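Local coordinates for protein ADP-ribosylglycohydrolase (PDB 2YZV) that belongs to the ADP-ribosylglycohydrolase family, a mainly helical fold without strands, modelled here with two magnesium ions, at residues T105-E110 against A120-G125. Residues are numbered along the deposited sequence; the frame is centred on the assembly and turned at random.
Sequences TRRALE and AGDEAG
R107, on the helix 105-115, reaches across to D122 in the loop that follows that helix, and the two side chains cross at about a right angle. CG of R107 stands anti to its own N (chi1 174°) and the chain bends at chi3, which swings the guanidinium toward the loop. Its plane and the D122 carboxylate plane are 80° apart. R107 NE lies 3.7 Å from D122 OD2, a long salt bridge: the oxygen sits well out of the guanidinium plane, so charge alone acts and no N-H points at it. Water 1 supplies the more directed link, donating to D122 OD1 at 2.7 Å and accepting a weak bond from R107 NH2. On the loop side OD1 also takes the backbone N-H of A124 at 2.8 Å, on its anti side, forming an Asx turn at the start of the type I turn D122-G125. OD2 also has a salt bridge to R111, further along the same helix, which hydrogen-bonds A120 O as well. Beyond this polar edge the chains pack closely through two buried alanines: A120 CB points at the helix and comes 3.2 Å from A108 O, while the methyls A108 CB and A120 CB are 4.2 Å apart. The other side of the helix is turned to the helix 76-89, where L109 packs on Y83 and Y87. No direct hydrogen bond joins the two segments; R107 bears on the carboxylate through charge and a weak water bridge, whereas directed bonds hold OD1, and together they probably help keep the loop against the helix.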
ATOM      1  N   THR A 105       4.762 -12.093   9.405  1.00 30.50           N
ATOM      2  CA  THR A 105       4.121 -11.098  10.255  1.00 29.75           C
ATOM      3  C   THR A 105       3.623 -11.683  11.577  1.00 28.90           C
ATOM      4  O   THR A 105       3.739 -11.042  12.622  1.00 26.62           O
ATOM      5  CB  THR A 105       2.938 -10.424   9.530  1.00 30.60           C
ATOM      6  OG1 THR A 105       3.412  -9.792   8.333  1.00 31.92           O
ATOM      7  CG2 THR A 105       2.294  -9.375  10.421  1.00 31.35           C
ATOM      8  N   ARG A 106       3.067 -12.891  11.539  1.00 27.65           N
ATOM      9  CA  ARG A 106       2.574 -13.512  12.763  1.00 27.67           C
ATOM     10  C   ARG A 106       3.745 -13.733  13.710  1.00 25.25           C
ATOM     11  O   ARG A 106       3.610 -13.595  14.926  1.00 25.38           O
ATOM     12  CB  ARG A 106       1.878 -14.844  12.464  1.00 30.38           C
ATOM     13  CG  ARG A 106       2.784 -15.935  11.924  1.00 36.42           C
ATOM     14  CD  ARG A 106       2.003 -17.226  11.720  1.00 39.85           C
ATOM     15  NE  ARG A 106       2.829 -18.290  11.159  1.00 43.55           N
ATOM     16  CZ  ARG A 106       2.370 -19.492  10.823  1.00 45.14           C
ATOM     17  NH1 ARG A 106       1.086 -19.784  10.994  1.00 46.51           N
ATOM     18  NH2 ARG A 106       3.191 -20.401  10.315  1.00 46.18           N
ATOM     19  N   ARG A 107       4.899 -14.070  13.143  1.00 24.05           N
ATOM     20  CA  ARG A 107       6.100 -14.293  13.935  1.00 22.65           C
ATOM     21  C   ARG A 107       6.569 -12.977  14.552  1.00 20.70           C
ATOM     22  O   ARG A 107       6.975 -12.936  15.713  1.00 18.52           O
ATOM     23  CB  ARG A 107       7.203 -14.892  13.059  1.00 26.04           C
ATOM     24  CG  ARG A 107       8.549 -15.041  13.753  1.00 29.19           C
ATOM     25  CD  ARG A 107       9.404 -16.076  13.043  1.00 32.87           C
ATOM     26  NE  ARG A 107       9.397 -15.880  11.598  1.00 36.23           N
ATOM     27  CZ  ARG A 107       9.898 -16.746  10.723  1.00 38.20           C
ATOM     28  NH1 ARG A 107      10.451 -17.876  11.148  1.00 39.24           N
ATOM     29  NH2 ARG A 107       9.833 -16.491   9.424  1.00 38.96           N
ATOM     30  N   ALA A 108       6.504 -11.901  13.774  1.00 19.06           N
ATOM     31  CA  ALA A 108       6.913 -10.594  14.267  1.00 16.37           C
ATOM     32  C   ALA A 108       6.020 -10.187  15.435  1.00 16.14           C
ATOM     33  O   ALA A 108       6.497  -9.675  16.446  1.00 14.14           O
ATOM     34  CB  ALA A 108       6.825  -9.559  13.149  1.00 18.33           C
ATOM     35  N   LEU A 109       4.719 -10.421  15.300  1.00 14.90           N
ATOM     36  CA  LEU A 109       3.789 -10.065  16.363  1.00 14.50           C
ATOM     37  C   LEU A 109       4.042 -10.862  17.642  1.00 14.74           C
ATOM     38  O   LEU A 109       3.971 -10.315  18.741  1.00 14.94           O
ATOM     39  CB  LEU A 109       2.346 -10.258  15.886  1.00 15.61           C
ATOM     40  CG  LEU A 109       1.948  -9.355  14.712  1.00 19.48           C
ATOM     41  CD1 LEU A 109       0.516  -9.644  14.302  1.00 19.31           C
ATOM     42  CD2 LEU A 109       2.102  -7.894  15.106  1.00 18.32           C
ATOM     43  N   GLU A 110       4.343 -12.150  17.507  1.00 14.55           N
ATOM     44  CA  GLU A 110       4.614 -12.970  18.685  1.00 14.85           C
ATOM     45  C   GLU A 110       5.982 -12.626  19.273  1.00 13.30           C
ATOM     46  O   GLU A 110       6.203 -12.775  20.475  1.00 13.45           O
ATOM     47  CB  GLU A 110       4.552 -14.458  18.336  1.00 14.26           C
ATOM     48  CG  GLU A 110       3.152 -14.964  17.995  1.00 18.33           C
ATOM     49  CD  GLU A 110       2.172 -14.834  19.151  1.00 20.98           C
ATOM     50  OE1 GLU A 110       2.611 -14.603  20.300  1.00 21.13           O
ATOM     51  OE2 GLU A 110       0.952 -14.978  18.912  1.00 22.79           O
ATOM     52  N   ALA A 120      10.099  -5.737  15.507  1.00 12.18           N
ATOM     53  CA  ALA A 120      10.215  -7.189  15.521  1.00 13.38           C
ATOM     54  C   ALA A 120      10.431  -7.890  14.190  1.00 15.52           C
ATOM     55  O   ALA A 120      10.434  -9.117  14.136  1.00 17.74           O
ATOM     56  CB  ALA A 120       9.000  -7.776  16.217  1.00 13.96           C
ATOM     57  N   GLY A 121      10.605  -7.128  13.118  1.00 14.84           N
ATOM     58  CA  GLY A 121      10.830  -7.759  11.832  1.00 16.71           C
ATOM     59  C   GLY A 121      12.206  -8.398  11.805  1.00 16.99           C
ATOM     60  O   GLY A 121      13.124  -7.926  12.482  1.00 19.20           O
ATOM     61  N   ASP A 122      12.350  -9.482  11.052  1.00 19.49           N
ATOM     62  CA  ASP A 122      13.639 -10.154  10.942  1.00 21.46           C
ATOM     63  C   ASP A 122      14.101 -10.140   9.491  1.00 22.32           C
ATOM     64  O   ASP A 122      13.351  -9.750   8.596  1.00 19.36           O
ATOM     65  CB  ASP A 122      13.561 -11.592  11.476  1.00 24.09           C
ATOM     66  CG  ASP A 122      12.501 -12.423  10.781  1.00 27.29           C
ATOM     67  OD1 ASP A 122      12.519 -12.497   9.536  1.00 27.43           O
ATOM     68  OD2 ASP A 122      11.656 -13.015  11.486  1.00 29.76           O
ATOM     69  N   GLU A 123      15.340 -10.560   9.266  1.00 23.34           N
ATOM     70  CA  GLU A 123      15.922 -10.572   7.929  1.00 25.47           C
ATOM     71  C   GLU A 123      15.237 -11.509   6.942  1.00 24.83           C
ATOM     72  O   GLU A 123      15.484 -11.431   5.739  1.00 24.94           O
ATOM     73  CB  GLU A 123      17.411 -10.906   8.028  1.00 28.83           C
ATOM     74  CG  GLU A 123      18.201  -9.869   8.816  1.00 34.02           C
ATOM     75  CD  GLU A 123      19.618 -10.308   9.118  1.00 37.27           C
ATOM     76  OE1 GLU A 123      19.795 -11.297   9.863  1.00 39.90           O
ATOM     77  OE2 GLU A 123      20.557  -9.662   8.611  1.00 37.90           O
ATOM     78  N   ALA A 124      14.373 -12.387   7.441  1.00 24.87           N
ATOM     79  CA  ALA A 124      13.664 -13.317   6.566  1.00 24.71           C
ATOM     80  C   ALA A 124      12.409 -12.661   5.995  1.00 24.42           C
ATOM     81  O   ALA A 124      11.801 -13.172   5.052  1.00 26.52           O
ATOM     82  CB  ALA A 124      13.288 -14.584   7.334  1.00 25.59           C
ATOM     83  N   GLY A 125      12.032 -11.519   6.561  1.00 21.61           N
ATOM     84  CA  GLY A 125      10.843 -10.826   6.100  1.00 18.48           C
ATOM     85  C   GLY A 125      11.085  -9.894   4.929  1.00 15.48           C
ATOM     86  O   GLY A 125      11.352  -8.707   5.123  1.00 13.25           O
TER
HETATM   87  O   HOH W   1      10.225 -13.841   8.992  1.00 35.25           O